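Local coordinates for CaaX farnesyltransferase beta subunit Ram1 (Aspergillus fumigatus, PDB 4L9P), which probably transfers farnesyl from farnesyl diphosphate to the cysteine of C-terminal CaaX motifs, as the zinc- and peptide-binding subunit of a heterodimer, at residues Y119-L124 and I482-E487. Sequence-based numbering, arbitrary orientation.
Sequences YGIPAL and IGVFTE
Tyr119 lays one face of its ring on Val484, and the side chain meets 482-487 along its whole length. Its CB lies 4.0 Å from Val484 CB. At the near end of the ring, Tyr119 CD2 rests 3.7 Å from the same Val484 CB. Val484 CG1 stands over the ring centre in a CH-pi contact, 3.6 Å from the centroid of the Tyr119 ring and 5° off its normal. This methyl reaches the ring because it is anti to the carbonyl carbon of Val484 (chi1 -56°). Farther out, CE1 of Tyr119 approaches Ile482 CD1 at 3.8 Å, obliquely to the ring. Tyr119 OH passes 4.1 Å from Ile482 CD1 and is hydrogen-bonded to the carbonyl oxygen of Gly477, which holds the far end of the ring. The second branch of Val484 serves Ile121: Val484 CG2 packs tightly, 3.3 Å from Ile121 CD1. Asn117 joins the two backbones, its OD1 accepting from the N-H of Tyr119 and of Ile121 and its ND2 donating to Val484 O. This buried apolar packing, at the periphery of the alpha-alpha toroid, joins the loop leading into helix 126-135 to the one following strand 468-471, with Ile121 and Ile482 touching helix 403-413 and Phe485 reaching helix 431-444.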
ATOM      1  N   TYR B 119      12.166  12.022  26.852  1.00 10.75           N
ATOM      2  CA  TYR B 119      10.854  12.314  26.268  1.00  9.44           C
ATOM      3  C   TYR B 119       9.820  11.302  26.761  1.00 10.14           C
ATOM      4  O   TYR B 119       8.663  11.343  26.270  1.00 10.63           O
ATOM      5  CB  TYR B 119      10.922  12.214  24.722  1.00  9.27           C
ATOM      6  CG  TYR B 119      11.687  13.350  24.086  1.00  8.91           C
ATOM      7  CD1 TYR B 119      11.109  14.643  23.970  1.00  9.17           C
ATOM      8  CD2 TYR B 119      13.004  13.157  23.597  1.00  8.80           C
ATOM      9  CE1 TYR B 119      11.817  15.693  23.371  1.00 10.56           C
ATOM     10  CE2 TYR B 119      13.703  14.189  23.002  1.00  9.66           C
ATOM     11  CZ  TYR B 119      13.109  15.447  22.882  1.00 10.26           C
ATOM     12  OH  TYR B 119      13.811  16.492  22.287  1.00 12.26           O
ATOM     13  N   GLY B 120      10.172  10.451  27.716  1.00 10.32           N
ATOM     14  CA  GLY B 120       9.212   9.542  28.321  1.00 10.64           C
ATOM     15  C   GLY B 120       9.002   8.280  27.496  1.00 10.57           C
ATOM     16  O   GLY B 120       8.022   7.567  27.743  1.00 12.70           O
ATOM     17  N   ILE B 121       9.904   7.979  26.566  1.00  8.88           N
ATOM     18  CA  ILE B 121       9.662   6.894  25.592  1.00  9.01           C
ATOM     19  C   ILE B 121      10.599   5.702  25.883  1.00  9.34           C
ATOM     20  O   ILE B 121      11.805   5.900  26.171  1.00  9.61           O
ATOM     21  CB  ILE B 121       9.976   7.406  24.207  1.00  8.70           C
ATOM     22  CG1 ILE B 121       9.072   8.609  23.889  1.00  9.27           C
ATOM     23  CG2 ILE B 121       9.776   6.263  23.143  1.00  9.10           C
ATOM     24  CD1 ILE B 121       9.394   9.303  22.563  1.00  9.12           C
ATOM     25  N   PRO B 122      10.093   4.486  25.925  1.00  8.91           N
ATOM     26  CA  PRO B 122      10.966   3.328  26.161  1.00  8.79           C
ATOM     27  C   PRO B 122      11.995   3.109  25.068  1.00  7.69           C
ATOM     28  O   PRO B 122      11.798   3.430  23.892  1.00  8.89           O
ATOM     29  CB  PRO B 122       9.986   2.140  26.275  1.00 11.04           C
ATOM     30  CG  PRO B 122       8.730   2.622  25.643  1.00 11.38           C
ATOM     31  CD  PRO B 122       8.691   4.118  25.681  1.00  9.69           C
ATOM     32  N   ALA B 123      13.107   2.517  25.440  1.00  7.17           N
ATOM     33  CA  ALA B 123      14.101   2.118  24.460  1.00  7.46           C
ATOM     34  C   ALA B 123      13.553   1.125  23.450  1.00  7.61           C
ATOM     35  O   ALA B 123      12.680   0.290  23.764  1.00  7.76           O
ATOM     36  CB  ALA B 123      15.270   1.400  25.215  1.00  9.31           C
ATOM     37  N   LEU B 124      14.152   1.135  22.288  1.00  7.31           N
ATOM     38  CA  LEU B 124      13.968   0.030  21.340  1.00  6.98           C
ATOM     39  C   LEU B 124      14.597  -1.218  21.981  1.00  7.59           C
ATOM     40  O   LEU B 124      15.800  -1.221  22.344  1.00  8.26           O
ATOM     41  CB  LEU B 124      14.641   0.381  20.019  1.00  7.31           C
ATOM     42  CG  LEU B 124      14.491  -0.699  18.926  1.00  7.77           C
ATOM     43  CD1 LEU B 124      13.025  -0.926  18.501  1.00  7.15           C
ATOM     44  CD2 LEU B 124      15.386  -0.415  17.713  1.00  9.21           C
ATOM     45  N   ILE B 482      11.251  17.011  15.704  1.00 10.57           N
ATOM     46  CA  ILE B 482      12.304  16.541  16.588  1.00 10.19           C
ATOM     47  C   ILE B 482      12.452  15.039  16.610  1.00  9.61           C
ATOM     48  O   ILE B 482      11.503  14.252  16.258  1.00 10.65           O
ATOM     49  CB  ILE B 482      12.094  17.018  18.040  1.00 11.35           C
ATOM     50  CG1 ILE B 482      10.679  16.629  18.526  1.00 12.37           C
ATOM     51  CG2 ILE B 482      12.373  18.519  18.169  1.00 12.80           C
ATOM     52  CD1 ILE B 482      10.432  16.899  20.072  1.00 12.60           C
ATOM     53  N   GLY B 483      13.655  14.626  16.960  1.00  8.69           N
ATOM     54  CA  GLY B 483      13.985  13.226  17.058  1.00  8.83           C
ATOM     55  C   GLY B 483      13.918  12.807  18.504  1.00  8.86           C
ATOM     56  O   GLY B 483      14.781  13.185  19.315  1.00 10.02           O
ATOM     57  N   VAL B 484      12.888  12.031  18.856  1.00  8.20           N
ATOM     58  CA  VAL B 484      12.621  11.651  20.264  1.00  8.00           C
ATOM     59  C   VAL B 484      13.026  10.225  20.578  1.00  7.97           C
ATOM     60  O   VAL B 484      12.886   9.753  21.711  1.00  9.39           O
ATOM     61  CB  VAL B 484      11.146  11.919  20.690  1.00  7.78           C
ATOM     62  CG1 VAL B 484      10.810  13.374  20.446  1.00  9.39           C
ATOM     63  CG2 VAL B 484      10.147  11.034  19.863  1.00  8.38           C
ATOM     64  N   PHE B 485      13.568   9.527  19.578  1.00  7.25           N
ATOM     65  CA  PHE B 485      14.345   8.296  19.853  1.00  7.41           C
ATOM     66  C   PHE B 485      15.687   8.729  20.522  1.00  7.76           C
ATOM     67  O   PHE B 485      16.079   9.889  20.435  1.00  8.10           O
ATOM     68  CB  PHE B 485      14.624   7.585  18.505  1.00  7.38           C
ATOM     69  CG  PHE B 485      15.211   8.495  17.476  1.00  7.28           C
ATOM     70  CD1 PHE B 485      16.600   8.683  17.395  1.00  7.72           C
ATOM     71  CD2 PHE B 485      14.386   9.193  16.593  1.00  8.18           C
ATOM     72  CE1 PHE B 485      17.158   9.617  16.491  1.00  8.57           C
ATOM     73  CE2 PHE B 485      14.929  10.133  15.684  1.00  8.45           C
ATOM     74  CZ  PHE B 485      16.325  10.326  15.634  1.00  7.51           C
ATOM     75  N   THR B 486      16.361   7.760  21.086  1.00  7.86           N
ATOM     76  CA  THR B 486      17.760   8.044  21.533  1.00  7.85           C
ATOM     77  C   THR B 486      18.719   7.560  20.441  1.00  8.16           C
ATOM     78  O   THR B 486      18.359   6.745  19.545  1.00  8.60           O
ATOM     79  CB  THR B 486      18.113   7.271  22.810  1.00  9.65           C
ATOM     80  OG1 THR B 486      18.288   5.874  22.494  1.00 10.11           O
ATOM     81  CG2 THR B 486      17.097   7.509  23.927  1.00  9.76           C
ATOM     82  N   GLU B 487      19.984   8.001  20.486  1.00  7.94           N
ATOM     83  CA  GLU B 487      20.940   7.449  19.519  1.00  8.46           C
ATOM     84  C   GLU B 487      21.198   5.974  19.726  1.00  7.79           C
ATOM     85  O   GLU B 487      21.517   5.282  18.779  1.00  7.60           O
ATOM     86  CB  GLU B 487      22.247   8.262  19.552  1.00  8.60           C
ATOM     87  CG  GLU B 487      21.995   9.652  18.904  1.00  8.31           C
ATOM     88  CD  GLU B 487      21.711   9.496  17.426  1.00  8.60           C
ATOM     89  OE1 GLU B 487      22.267   8.542  16.813  1.00  9.69           O
ATOM     90  OE2 GLU B 487      20.920  10.314  16.885  1.00 10.31           O
TER